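Local coordinates for intracellular protein transport protein USO1 (Saccharomyces cerevisiae S288c, PDB 6LSU), which serves as a membrane tether required for protein transport from the ER to the Golgi complex, this chain being its globular head with armadillo-type helical repeats, at residues A[216-221]-A[261-266]; A[190-195]-A[222-227]; A[312-317]-A[330-335]; A[150-155]-A[183-188]. All blocks are in the same frame, centred on the assembly; numbering follows the deposited sequence.

Contact 1 (A[216-221]-A[261-266]); sequences AVVNDS and NNILKY
Val-218 and Asn-262 meet where the ends of helix 204-218 and helix 251-264 come together. The closely packed part is apolar. CG2 of Val-218 lies 3.7 Å from CB of Asn-262, and the two side chains cross at about a right angle. The same methyl is 4.2 Å from CG1 of Ile-263. Val-228 of helix 222-229 touches both Val-218 and Ile-263, so this side is well buried. The looser part is polar and lies nearer solvent, at partly exposed Asn-219. Its CG is anti to the backbone N (chi1 -170°), which swings the amide over to Asn-262. The amide planes are 71° apart, and OD1 of Asn-219 stands 3.7 Å from OD1 of Asn-262. ND2 of Asn-262 finds its hydrogen-bond partner in Asn-114 O. Next to this, the chain leaves helix 204-218 in a type II beta turn from Val-218 to Ser-221, closed by Ser-221 N to Val-218 O at 3.2 Å. Ser-221 OG then N-caps the following helix at Val-224 N. From that helix, Gln-225 NE2 binds the carbonyl oxygens of Asn-262 and Lys-265. Helices of successive repeats, here from ARM 3 to ARM 5, stack through apolar side chains, as in the armadillo-repeat solenoid.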
loop_
_atom_site.group_PDB
_atom_site.type_symbol
_atom_site.label_atom_id
_atom_site.label_comp_id
_atom_site.label_asym_id
_atom_site.label_seq_id
_atom_site.Cartn_x
_atom_site.Cartn_y
_atom_site.Cartn_z
ATOM N N ALA A 216 17.143 -13.151 -3.176
ATOM C CA ALA A 216 16.709 -14.540 -2.905
ATOM C C ALA A 216 17.162 -14.979 -1.536
ATOM O O ALA A 216 16.405 -15.611 -0.847
ATOM C CB ALA A 216 17.293 -15.485 -3.913
ATOM N N VAL A 217 18.376 -14.653 -1.167
ATOM C CA VAL A 217 19.009 -15.236 0.035
ATOM C C VAL A 217 18.492 -14.495 1.293
ATOM O O VAL A 217 18.156 -15.204 2.303
ATOM C CB VAL A 217 20.540 -15.234 -0.123
ATOM C CG1 VAL A 217 21.231 -15.345 1.203
ATOM C CG2 VAL A 217 20.973 -16.367 -1.030
ATOM N N VAL A 218 18.414 -13.155 1.264
ATOM C CA VAL A 218 17.960 -12.344 2.439
ATOM C C VAL A 218 16.439 -12.464 2.634
ATOM O O VAL A 218 16.002 -12.211 3.729
ATOM C CB VAL A 218 18.318 -10.846 2.355
ATOM C CG1 VAL A 218 19.742 -10.586 1.912
ATOM C CG2 VAL A 218 17.365 -10.087 1.458
ATOM N N ASN A 219 15.660 -12.808 1.598
ATOM C CA ASN A 219 14.178 -12.936 1.666
ATOM C C ASN A 219 13.772 -13.918 2.774
ATOM O O ASN A 219 14.280 -15.057 2.752
ATOM C CB ASN A 219 13.602 -13.405 0.323
ATOM C CG ASN A 219 12.096 -13.307 0.280
ATOM O OD1 ASN A 219 11.566 -12.194 0.236
ATOM N ND2 ASN A 219 11.428 -14.450 0.372
ATOM N N ASP A 220 12.876 -13.498 3.679
ATOM C CA ASP A 220 12.325 -14.297 4.812
ATOM C C ASP A 220 13.454 -14.895 5.680
ATOM O O ASP A 220 13.274 -16.017 6.185
ATOM C CB ASP A 220 11.365 -15.381 4.289
ATOM C CG ASP A 220 10.048 -14.851 3.731
ATOM O OD1 ASP A 220 9.514 -13.872 4.304
ATOM O OD2 ASP A 220 9.560 -15.418 2.722
ATOM N N SER A 221 14.581 -14.203 5.858
ATOM C CA SER A 221 15.727 -14.742 6.640
ATOM C C SER A 221 16.368 -13.637 7.471
ATOM O O SER A 221 17.315 -12.967 7.038
ATOM C CB SER A 221 16.718 -15.435 5.742
ATOM O OG SER A 221 17.868 -15.842 6.466
ATOM N N ASN A 261 14.501 -3.243 0.166
ATOM C CA ASN A 261 13.195 -3.508 0.798
ATOM C C ASN A 261 13.298 -4.798 1.607
ATOM O O ASN A 261 12.888 -4.769 2.763
ATOM C CB ASN A 261 12.071 -3.518 -0.253
ATOM C CG ASN A 261 10.705 -3.690 0.366
ATOM O OD1 ASN A 261 10.407 -4.763 0.908
ATOM N ND2 ASN A 261 9.905 -2.639 0.307
ATOM N N ASN A 262 13.799 -5.880 1.025
ATOM C CA ASN A 262 13.853 -7.212 1.677
ATOM C C ASN A 262 14.826 -7.181 2.869
ATOM O O ASN A 262 14.599 -7.958 3.830
ATOM C CB ASN A 262 14.264 -8.311 0.696
ATOM C CG ASN A 262 13.194 -8.682 -0.309
ATOM O OD1 ASN A 262 11.999 -8.564 -0.052
ATOM N ND2 ASN A 262 13.612 -9.171 -1.451
ATOM N N ILE A 263 15.872 -6.333 2.850
ATOM C CA ILE A 263 16.817 -6.247 4.002
ATOM C C ILE A 263 16.160 -5.515 5.192
ATOM O O ILE A 263 16.658 -5.756 6.340
ATOM C CB ILE A 263 18.123 -5.559 3.562
ATOM C CG1 ILE A 263 18.885 -6.360 2.515
ATOM C CG2 ILE A 263 19.005 -5.219 4.749
ATOM C CD1 ILE A 263 19.818 -5.514 1.688
ATOM N N LEU A 264 15.146 -4.636 4.963
ATOM C CA LEU A 264 14.495 -3.785 6.022
ATOM C C LEU A 264 13.164 -4.361 6.514
ATOM O O LEU A 264 12.839 -4.189 7.683
ATOM C CB LEU A 264 14.256 -2.360 5.507
ATOM C CG LEU A 264 15.506 -1.608 5.053
ATOM C CD1 LEU A 264 15.180 -0.195 4.686
ATOM C CD2 LEU A 264 16.560 -1.630 6.137
ATOM N N LYS A 265 12.405 -5.027 5.650
ATOM C CA LYS A 265 11.054 -5.541 5.997
ATOM C C LYS A 265 11.195 -6.322 7.295
ATOM O O LYS A 265 11.961 -7.285 7.325
ATOM C CB LYS A 265 10.467 -6.399 4.868
ATOM C CG LYS A 265 8.939 -6.351 4.765
ATOM C CD LYS A 265 8.442 -5.496 3.606
ATOM C CE LYS A 265 6.950 -5.202 3.570
ATOM N NZ LYS A 265 6.611 -4.330 2.413
ATOM N N TYR A 266 10.530 -5.871 8.349
ATOM C CA TYR A 266 10.328 -6.602 9.631
ATOM C C TYR A 266 11.597 -6.631 10.489
ATOM O O TYR A 266 11.645 -7.368 11.512
ATOM C CB TYR A 266 9.876 -8.035 9.355
ATOM C CG TYR A 266 8.644 -8.129 8.493
ATOM C CD1 TYR A 266 7.560 -7.284 8.705
ATOM C CD2 TYR A 266 8.551 -9.067 7.475
ATOM C CE1 TYR A 266 6.414 -7.369 7.926
ATOM C CE2 TYR A 266 7.413 -9.166 6.689
ATOM C CZ TYR A 266 6.344 -8.313 6.911
ATOM O OH TYR A 266 5.229 -8.399 6.129
#

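Contact 2 (A[190-195]-A[222-227]); sequences TSISTM and PHVQKL
At a junction of successive armadillo repeats, Ile-192 from ARM 3 packs against Val-224 and Leu-227 from ARM 4. Ile-192 sits in the first turn of helix 191-198, and its partners lie one turn apart on helix 222-229. Its branches divide the work. The terminal CD1 reaches CG1 of Val-224 at 4.2 Å. CG1 crosses the Leu-227 side chain at about a right angle, 4.1 Å from CD1. Leu-227, partly exposed, forms the outer margin of the contact, while Ile-192 and Val-224 are buried. With CG1 of Ile-192 anti to the carbonyl carbon (chi1 -59°), CG2 falls anti to the backbone N and rests 4.0 Å from the carbonyl O of Leu-227. In the alpha-solenoid fold, such aliphatic contacts hold neighbouring repeats together. Here Val-217 of helix 204-218 also touches Val-224 and adds to the apolar layer. An alanine in place of Ile-192 would probably open a gap beside Val-224 and Leu-227. The start of helix 191-198 is fastened locally at Thr-190 O. Thr-194 OG1 donates to it at 2.8 Å and Thr-194 N at 3.2 Å, from opposite faces of the carbonyl plane.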
loop_
_atom_site.group_PDB
_atom_site.type_symbol
_atom_site.label_atom_id
_atom_site.label_comp_id
_atom_site.label_asym_id
_atom_site.label_seq_id
_atom_site.Cartn_x
_atom_site.Cartn_y
_atom_site.Cartn_z
ATOM N N THR A 190 31.943 -16.235 6.068
ATOM C CA THR A 190 32.609 -15.520 4.940
ATOM C C THR A 190 31.734 -15.545 3.660
ATOM O O THR A 190 32.000 -14.737 2.758
ATOM C CB THR A 190 34.015 -16.103 4.691
ATOM O OG1 THR A 190 34.520 -15.556 3.474
ATOM C CG2 THR A 190 34.082 -17.609 4.544
ATOM N N SER A 191 30.721 -16.416 3.582
ATOM C CA SER A 191 29.899 -16.739 2.378
ATOM C C SER A 191 29.129 -15.504 1.859
ATOM O O SER A 191 29.236 -15.155 0.631
ATOM C CB SER A 191 28.970 -17.832 2.745
ATOM O OG SER A 191 28.278 -18.298 1.613
ATOM N N ILE A 192 28.388 -14.847 2.760
ATOM C CA ILE A 192 27.601 -13.609 2.495
ATOM C C ILE A 192 28.563 -12.466 2.106
ATOM O O ILE A 192 28.335 -11.781 1.083
ATOM C CB ILE A 192 26.745 -13.258 3.733
ATOM C CG1 ILE A 192 25.764 -14.368 4.147
ATOM C CG2 ILE A 192 26.060 -11.920 3.530
ATOM C CD1 ILE A 192 24.976 -15.005 3.002
ATOM N N SER A 193 29.618 -12.237 2.882
ATOM C CA SER A 193 30.552 -11.098 2.664
ATOM C C SER A 193 31.023 -11.161 1.224
ATOM O O SER A 193 31.167 -10.101 0.603
ATOM C CB SER A 193 31.740 -11.089 3.596
ATOM O OG SER A 193 31.443 -11.831 4.755
ATOM N N THR A 194 31.261 -12.379 0.761
ATOM C CA THR A 194 31.798 -12.665 -0.590
ATOM C C THR A 194 30.749 -12.269 -1.618
ATOM O O THR A 194 31.126 -11.484 -2.466
ATOM C CB THR A 194 32.229 -14.134 -0.746
ATOM O OG1 THR A 194 33.242 -14.391 0.217
ATOM C CG2 THR A 194 32.758 -14.443 -2.125
ATOM N N MET A 195 29.513 -12.806 -1.491
ATOM C CA MET A 195 28.304 -12.412 -2.277
ATOM C C MET A 195 28.163 -10.888 -2.356
ATOM O O MET A 195 28.111 -10.336 -3.481
ATOM C CB MET A 195 27.039 -12.956 -1.627
ATOM C CG MET A 195 26.388 -14.039 -2.395
ATOM S SD MET A 195 24.726 -14.268 -1.704
ATOM C CE MET A 195 24.660 -16.061 -1.860
ATOM N N PRO A 222 15.844 -13.405 8.696
ATOM C CA PRO A 222 16.415 -12.420 9.619
ATOM C C PRO A 222 17.924 -12.617 9.807
ATOM O O PRO A 222 18.675 -11.626 9.855
ATOM C CB PRO A 222 15.718 -12.739 10.939
ATOM C CG PRO A 222 14.379 -13.280 10.501
ATOM C CD PRO A 222 14.670 -14.093 9.256
ATOM N N HIS A 223 18.348 -13.882 9.882
ATOM C CA HIS A 223 19.781 -14.199 10.075
ATOM C C HIS A 223 20.596 -13.581 8.929
ATOM O O HIS A 223 21.600 -12.845 9.247
ATOM C CB HIS A 223 20.058 -15.699 10.243
ATOM C CG HIS A 223 21.518 -15.900 10.467
ATOM N ND1 HIS A 223 22.234 -15.090 11.343
ATOM C CD2 HIS A 223 22.422 -16.709 9.881
ATOM C CE1 HIS A 223 23.506 -15.419 11.313
ATOM N NE2 HIS A 223 23.650 -16.413 10.426
ATOM N N VAL A 224 20.188 -13.842 7.670
ATOM C CA VAL A 224 20.879 -13.293 6.461
ATOM C C VAL A 224 20.635 -11.773 6.355
ATOM O O VAL A 224 21.482 -11.078 5.743
ATOM C CB VAL A 224 20.457 -14.002 5.157
ATOM C CG1 VAL A 224 21.234 -13.479 3.968
ATOM C CG2 VAL A 224 20.599 -15.508 5.233
ATOM N N GLN A 225 19.501 -11.260 6.851
ATOM C CA GLN A 225 19.191 -9.797 6.769
ATOM C C GLN A 225 20.252 -9.046 7.563
ATOM O O GLN A 225 20.805 -8.100 7.020
ATOM C CB GLN A 225 17.815 -9.434 7.334
ATOM C CG GLN A 225 16.646 -9.911 6.484
ATOM C CD GLN A 225 15.326 -9.401 7.015
ATOM O OE1 GLN A 225 14.829 -9.795 8.055
ATOM N NE2 GLN A 225 14.750 -8.437 6.338
ATOM N N LYS A 226 20.540 -9.516 8.784
ATOM C CA LYS A 226 21.543 -8.903 9.702
ATOM C C LYS A 226 22.936 -9.156 9.111
ATOM O O LYS A 226 23.744 -8.191 9.003
ATOM C CB LYS A 226 21.328 -9.391 11.144
ATOM C CG LYS A 226 20.016 -8.918 11.796
ATOM C CD LYS A 226 20.102 -7.631 12.651
ATOM C CE LYS A 226 20.484 -6.382 11.867
ATOM N NZ LYS A 226 20.919 -5.244 12.716
ATOM N N LEU A 227 23.178 -10.363 8.623
ATOM C CA LEU A 227 24.473 -10.705 7.986
ATOM C C LEU A 227 24.785 -9.772 6.812
ATOM O O LEU A 227 25.978 -9.386 6.668
ATOM C CB LEU A 227 24.435 -12.167 7.530
ATOM C CG LEU A 227 25.031 -13.144 8.538
ATOM C CD1 LEU A 227 24.759 -14.575 8.122
ATOM C CD2 LEU A 227 26.518 -12.884 8.697
#

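Contact 3 (A[312-317]-A[330-335]); sequences DIVSLT and NALLDS
Leu-332 on helix 325-333 inserts its side chain between Val-314 and Thr-317, which lie one turn apart on helix 301-317. From CA, its CB points toward the partner helix. CG is anti to the carbonyl carbon (chi1 -72°), and this carries the fork on across the interface. At the tip the two methyls part. CD1 has two partners: OG1 of Thr-317 at 3.5 Å and CG1 of Val-314 at 4.0 Å. CD2 is also 4.0 Å from that Val-314 methyl, so CG1 of Val-314 faces both prongs of the fork. A chi1 of -178° sets CG1 of Val-314 opposite its backbone N and points it at the leucine fork. The Thr-317 hydroxyl turns back on its own helix. OG1 donates to Val-314 O at 3.2 Å, in the carbonyl plane, so a buried polar atom has a partner while its flank remains against a leucine methyl. An alanine at Thr-317 is likely to deprive Val-314 O of this hydroxyl donor and leave CD1 of Leu-332 poorly covered on that side. Further along, Ser-335 OG donates to Leu-332 O at 3.0 Å, from above the carbonyl plane, and also caps Val-337 N of helix 337-346. The contact joins a segment of ARM 5 to one of ARM 6. Helix 280-287 touches both segments, with Leu-283 on Val-314 and Leu-280 on Leu-332. Helix 354-366 adds Thr-361 and Met-365 against Val-314.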
loop_
_atom_site.group_PDB
_atom_site.type_symbol
_atom_site.label_atom_id
_atom_site.label_comp_id
_atom_site.label_asym_id
_atom_site.label_seq_id
_atom_site.Cartn_x
_atom_site.Cartn_y
_atom_site.Cartn_z
ATOM N N ASP A 312 7.842 2.929 -0.429
ATOM C CA ASP A 312 7.505 1.765 0.451
ATOM C C ASP A 312 8.640 1.631 1.475
ATOM O O ASP A 312 8.360 1.395 2.647
ATOM C CB ASP A 312 7.207 0.472 -0.339
ATOM C CG ASP A 312 5.860 0.482 -1.059
ATOM O OD1 ASP A 312 5.002 1.390 -0.747
ATOM O OD2 ASP A 312 5.658 -0.392 -1.928
ATOM N N ILE A 313 9.885 1.866 1.073
ATOM C CA ILE A 313 11.036 1.748 1.990
ATOM C C ILE A 313 10.837 2.788 3.080
ATOM O O ILE A 313 10.932 2.395 4.269
ATOM C CB ILE A 313 12.349 1.919 1.244
ATOM C CG1 ILE A 313 12.704 0.673 0.427
ATOM C CG2 ILE A 313 13.422 2.323 2.210
ATOM C CD1 ILE A 313 13.659 0.970 -0.745
ATOM N N VAL A 314 10.539 4.058 2.730
ATOM C CA VAL A 314 10.197 5.034 3.807
ATOM C C VAL A 314 9.123 4.453 4.734
ATOM O O VAL A 314 9.351 4.481 5.968
ATOM C CB VAL A 314 9.775 6.399 3.265
ATOM C CG1 VAL A 314 9.503 7.355 4.392
ATOM C CG2 VAL A 314 10.837 6.996 2.329
ATOM N N SER A 315 8.049 3.867 4.182
ATOM C CA SER A 315 6.895 3.369 4.976
ATOM C C SER A 315 7.313 2.278 5.957
ATOM O O SER A 315 6.920 2.396 7.095
ATOM C CB SER A 315 5.759 2.879 4.141
ATOM O OG SER A 315 4.869 3.919 3.810
ATOM N N LEU A 316 8.074 1.279 5.514
ATOM C CA LEU A 316 8.642 0.181 6.357
ATOM C C LEU A 316 9.203 0.676 7.688
ATOM O O LEU A 316 8.892 0.043 8.714
ATOM C CB LEU A 316 9.767 -0.512 5.580
ATOM C CG LEU A 316 9.258 -1.266 4.362
ATOM C CD1 LEU A 316 10.386 -1.978 3.640
ATOM C CD2 LEU A 316 8.154 -2.224 4.794
ATOM N N THR A 317 10.010 1.743 7.665
ATOM C CA THR A 317 10.754 2.221 8.854
ATOM C C THR A 317 9.775 2.780 9.875
ATOM O O THR A 317 10.172 2.834 11.042
ATOM C CB THR A 317 11.849 3.250 8.527
ATOM O OG1 THR A 317 11.326 4.576 8.423
ATOM C CG2 THR A 317 12.606 2.864 7.288
ATOM N N ASN A 330 10.659 10.652 13.833
ATOM C CA ASN A 330 11.528 11.776 14.277
ATOM C C ASN A 330 12.777 11.856 13.398
ATOM O O ASN A 330 13.058 12.934 12.892
ATOM C CB ASN A 330 11.892 11.623 15.755
ATOM C CG ASN A 330 10.738 11.870 16.706
ATOM O OD1 ASN A 330 9.729 12.455 16.339
ATOM N ND2 ASN A 330 10.911 11.477 17.958
ATOM N N ALA A 331 13.449 10.727 13.168
ATOM C CA ALA A 331 14.585 10.627 12.227
ATOM C C ALA A 331 14.165 11.158 10.843
ATOM O O ALA A 331 14.875 12.026 10.285
ATOM C CB ALA A 331 15.107 9.211 12.172
ATOM N N LEU A 332 13.052 10.675 10.285
ATOM C CA LEU A 332 12.637 11.085 8.900
ATOM C C LEU A 332 12.302 12.581 8.853
ATOM O O LEU A 332 12.438 13.190 7.752
ATOM C CB LEU A 332 11.447 10.243 8.452
ATOM C CG LEU A 332 11.769 8.799 8.123
ATOM C CD1 LEU A 332 10.513 7.954 8.209
ATOM C CD2 LEU A 332 12.426 8.682 6.770
ATOM N N LEU A 333 11.855 13.146 9.985
ATOM C CA LEU A 333 11.442 14.562 10.066
ATOM C C LEU A 333 12.689 15.446 10.059
ATOM O O LEU A 333 12.618 16.551 9.468
ATOM C CB LEU A 333 10.594 14.785 11.315
ATOM C CG LEU A 333 9.095 14.839 11.068
ATOM C CD1 LEU A 333 8.420 15.320 12.332
ATOM C CD2 LEU A 333 8.739 15.767 9.915
ATOM N N ASP A 334 13.793 14.923 10.598
ATOM C CA ASP A 334 15.112 15.600 10.664
ATOM C C ASP A 334 15.850 15.484 9.323
ATOM O O ASP A 334 17.088 15.651 9.323
ATOM C CB ASP A 334 15.986 15.011 11.778
ATOM C CG ASP A 334 17.158 15.907 12.157
ATOM O OD1 ASP A 334 17.170 17.085 11.691
ATOM O OD2 ASP A 334 18.028 15.437 12.924
ATOM N N SER A 335 15.151 15.217 8.225
ATOM C CA SER A 335 15.718 15.252 6.850
ATOM C C SER A 335 14.743 15.989 5.930
ATOM O O SER A 335 13.831 16.629 6.464
ATOM C CB SER A 335 16.038 13.853 6.354
ATOM O OG SER A 335 14.865 13.114 6.052
#

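Contact 4 (A[150-155]-A[183-188]); sequences LLVEFW and SALISL
Val-152 carries the contact between helix 145-154 and the end of helix 178-187, with one methyl for each of two leucines. Its CG2 is 3.5 Å from CD2 of Leu-185, the two side chains passing at a slant. Its CG1 is 3.5 Å from CD2 of Leu-188, and these side chains reach toward each other tip to tip. The same leucine methyl is also 3.9 Å from CB of Val-152. Leu-188 is the first residue past the helix, and its CG is anti to the backbone N (chi1 -178°), which extends the side chain toward Val-152. At the margin, OE2 of Glu-153 comes within 4.3 Å of CD2 of Leu-188; Glu-153 itself is exposed. A second shell sets these groups in place. CA of Val-152 lies over one face of the Trp-155 ring, offset toward its rim, and the ring also touches Thr-194, Met-195 and Leu-198 of helix 191-198. Met-195 packs on Leu-185 as well. Ile-148, one turn before Val-152, meets Ala-184 and Leu-185. Polar ties run alongside: Ser-187 OG is hydrogen-bonded to Glu-145 OE1, and His-149 NE2 makes a weak bond to Ala-184 O. Between the two segments themselves the contact is thus aliphatic. With no hydrogen bond between the segments, cohesion of ARM 2 and ARM 3 here probably rests on shape fit and exclusion of water.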
loop_
_atom_site.group_PDB
_atom_site.type_symbol
_atom_site.label_atom_id
_atom_site.label_comp_id
_atom_site.label_asym_id
_atom_site.label_seq_id
_atom_site.Cartn_x
_atom_site.Cartn_y
_atom_site.Cartn_z
ATOM N N LEU A 150 31.873 -25.341 -2.521
ATOM C CA LEU A 150 32.786 -25.343 -3.704
ATOM C C LEU A 150 32.372 -24.194 -4.632
ATOM O O LEU A 150 33.237 -23.320 -4.957
ATOM C CB LEU A 150 32.708 -26.680 -4.452
ATOM C CG LEU A 150 33.499 -26.748 -5.758
ATOM C CD1 LEU A 150 34.979 -26.664 -5.487
ATOM C CD2 LEU A 150 33.193 -28.008 -6.531
ATOM N N LEU A 151 31.083 -24.164 -5.008
ATOM C CA LEU A 151 30.484 -23.091 -5.848
ATOM C C LEU A 151 30.863 -21.732 -5.254
ATOM O O LEU A 151 31.338 -20.802 -5.995
ATOM C CB LEU A 151 28.963 -23.245 -5.891
ATOM C CG LEU A 151 28.456 -24.424 -6.701
ATOM C CD1 LEU A 151 26.953 -24.507 -6.605
ATOM C CD2 LEU A 151 28.908 -24.354 -8.143
ATOM N N VAL A 152 30.700 -21.602 -3.948
ATOM C CA VAL A 152 31.058 -20.299 -3.326
ATOM C C VAL A 152 32.545 -20.011 -3.586
ATOM O O VAL A 152 32.876 -18.888 -3.965
ATOM C CB VAL A 152 30.705 -20.295 -1.849
ATOM C CG1 VAL A 152 31.282 -19.056 -1.183
ATOM C CG2 VAL A 152 29.197 -20.398 -1.683
ATOM N N GLU A 153 33.404 -21.031 -3.497
ATOM C CA GLU A 153 34.878 -20.856 -3.636
ATOM C C GLU A 153 35.202 -20.478 -5.081
ATOM O O GLU A 153 36.155 -19.710 -5.238
ATOM C CB GLU A 153 35.639 -22.086 -3.133
ATOM C CG GLU A 153 36.799 -21.728 -2.207
ATOM C CD GLU A 153 36.396 -21.104 -0.871
ATOM O OE1 GLU A 153 36.902 -19.985 -0.550
ATOM O OE2 GLU A 153 35.584 -21.734 -0.149
ATOM N N PHE A 154 34.389 -20.902 -6.065
ATOM C CA PHE A 154 34.497 -20.505 -7.499
ATOM C C PHE A 154 34.452 -18.975 -7.725
ATOM O O PHE A 154 34.921 -18.504 -8.789
ATOM C CB PHE A 154 33.388 -21.147 -8.341
ATOM C CG PHE A 154 33.576 -22.612 -8.649
ATOM C CD1 PHE A 154 34.821 -23.222 -8.524
ATOM C CD2 PHE A 154 32.525 -23.365 -9.146
ATOM C CE1 PHE A 154 34.979 -24.567 -8.816
ATOM C CE2 PHE A 154 32.699 -24.705 -9.469
ATOM C CZ PHE A 154 33.925 -25.309 -9.289
ATOM N N TRP A 155 33.881 -18.188 -6.810
ATOM C CA TRP A 155 33.860 -16.710 -6.958
ATOM C C TRP A 155 35.275 -16.127 -6.839
ATOM O O TRP A 155 35.457 -14.959 -7.188
ATOM C CB TRP A 155 32.877 -16.051 -5.978
ATOM C CG TRP A 155 31.441 -16.303 -6.332
ATOM C CD1 TRP A 155 30.928 -16.508 -7.593
ATOM C CD2 TRP A 155 30.342 -16.456 -5.417
ATOM N NE1 TRP A 155 29.574 -16.733 -7.513
ATOM C CE2 TRP A 155 29.182 -16.679 -6.192
ATOM C CE3 TRP A 155 30.210 -16.388 -4.034
ATOM C CZ2 TRP A 155 27.918 -16.848 -5.623
ATOM C CZ3 TRP A 155 28.954 -16.522 -3.466
ATOM C CH2 TRP A 155 27.822 -16.770 -4.250
ATOM N N SER A 183 20.488 -22.601 4.234
ATOM C CA SER A 183 21.155 -23.397 5.303
ATOM C C SER A 183 22.650 -23.627 5.001
ATOM O O SER A 183 23.505 -23.200 5.823
ATOM C CB SER A 183 20.454 -24.692 5.509
ATOM O OG SER A 183 20.878 -25.264 6.734
ATOM N N ALA A 184 22.955 -24.243 3.858
ATOM C CA ALA A 184 24.333 -24.533 3.394
ATOM C C ALA A 184 25.153 -23.237 3.334
ATOM O O ALA A 184 26.301 -23.265 3.824
ATOM C CB ALA A 184 24.314 -25.238 2.047
ATOM N N LEU A 185 24.607 -22.166 2.736
ATOM C CA LEU A 185 25.392 -20.926 2.466
ATOM C C LEU A 185 25.807 -20.279 3.790
ATOM O O LEU A 185 26.955 -19.824 3.858
ATOM C CB LEU A 185 24.599 -19.951 1.587
ATOM C CG LEU A 185 24.703 -20.213 0.085
ATOM C CD1 LEU A 185 23.553 -19.558 -0.644
ATOM C CD2 LEU A 185 26.037 -19.721 -0.449
ATOM N N ILE A 186 24.890 -20.223 4.762
ATOM C CA ILE A 186 25.098 -19.705 6.153
ATOM C C ILE A 186 26.220 -20.506 6.838
ATOM O O ILE A 186 27.043 -19.885 7.537
ATOM C CB ILE A 186 23.792 -19.796 6.973
ATOM C CG1 ILE A 186 22.682 -18.887 6.445
ATOM C CG2 ILE A 186 24.061 -19.523 8.445
ATOM C CD1 ILE A 186 21.326 -19.176 7.054
ATOM N N SER A 187 26.201 -21.841 6.707
ATOM C CA SER A 187 27.204 -22.777 7.285
ATOM C C SER A 187 28.602 -22.281 6.931
ATOM O O SER A 187 29.399 -22.080 7.857
ATOM C CB SER A 187 27.030 -24.193 6.816
ATOM O OG SER A 187 25.671 -24.586 6.862
ATOM N N LEU A 188 28.903 -22.084 5.649
ATOM C CA LEU A 188 30.151 -21.364 5.310
ATOM C C LEU A 188 30.030 -19.985 5.944
ATOM O O LEU A 188 29.111 -19.249 5.615
ATOM C CB LEU A 188 30.368 -21.298 3.791
ATOM C CG LEU A 188 31.660 -20.616 3.326
ATOM C CD1 LEU A 188 32.888 -21.105 4.086
ATOM C CD2 LEU A 188 31.861 -20.826 1.830
#

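The four contacts follow the armadillo solenoid of the globular head, which is largely helical. Contact 4 comes first along the chain and contact 3 last. Contacts 1 and 2 interlock between them, because their segments alternate in sequence. Centres of contacts 2 and 4 are about 11 Å apart, as are those of contacts 1 and 2. Contact 3 lies about 18 Å from contact 1 and 35 Å from contact 4, centre to centre. Packing passes from one to the next: Trp-155 to Met-195, Val-224 to Val-217, and Leu-264 to Ile-313. A continuous run of helices from ARM 2 to ARM 6 thus forms part of the globular head of the tether.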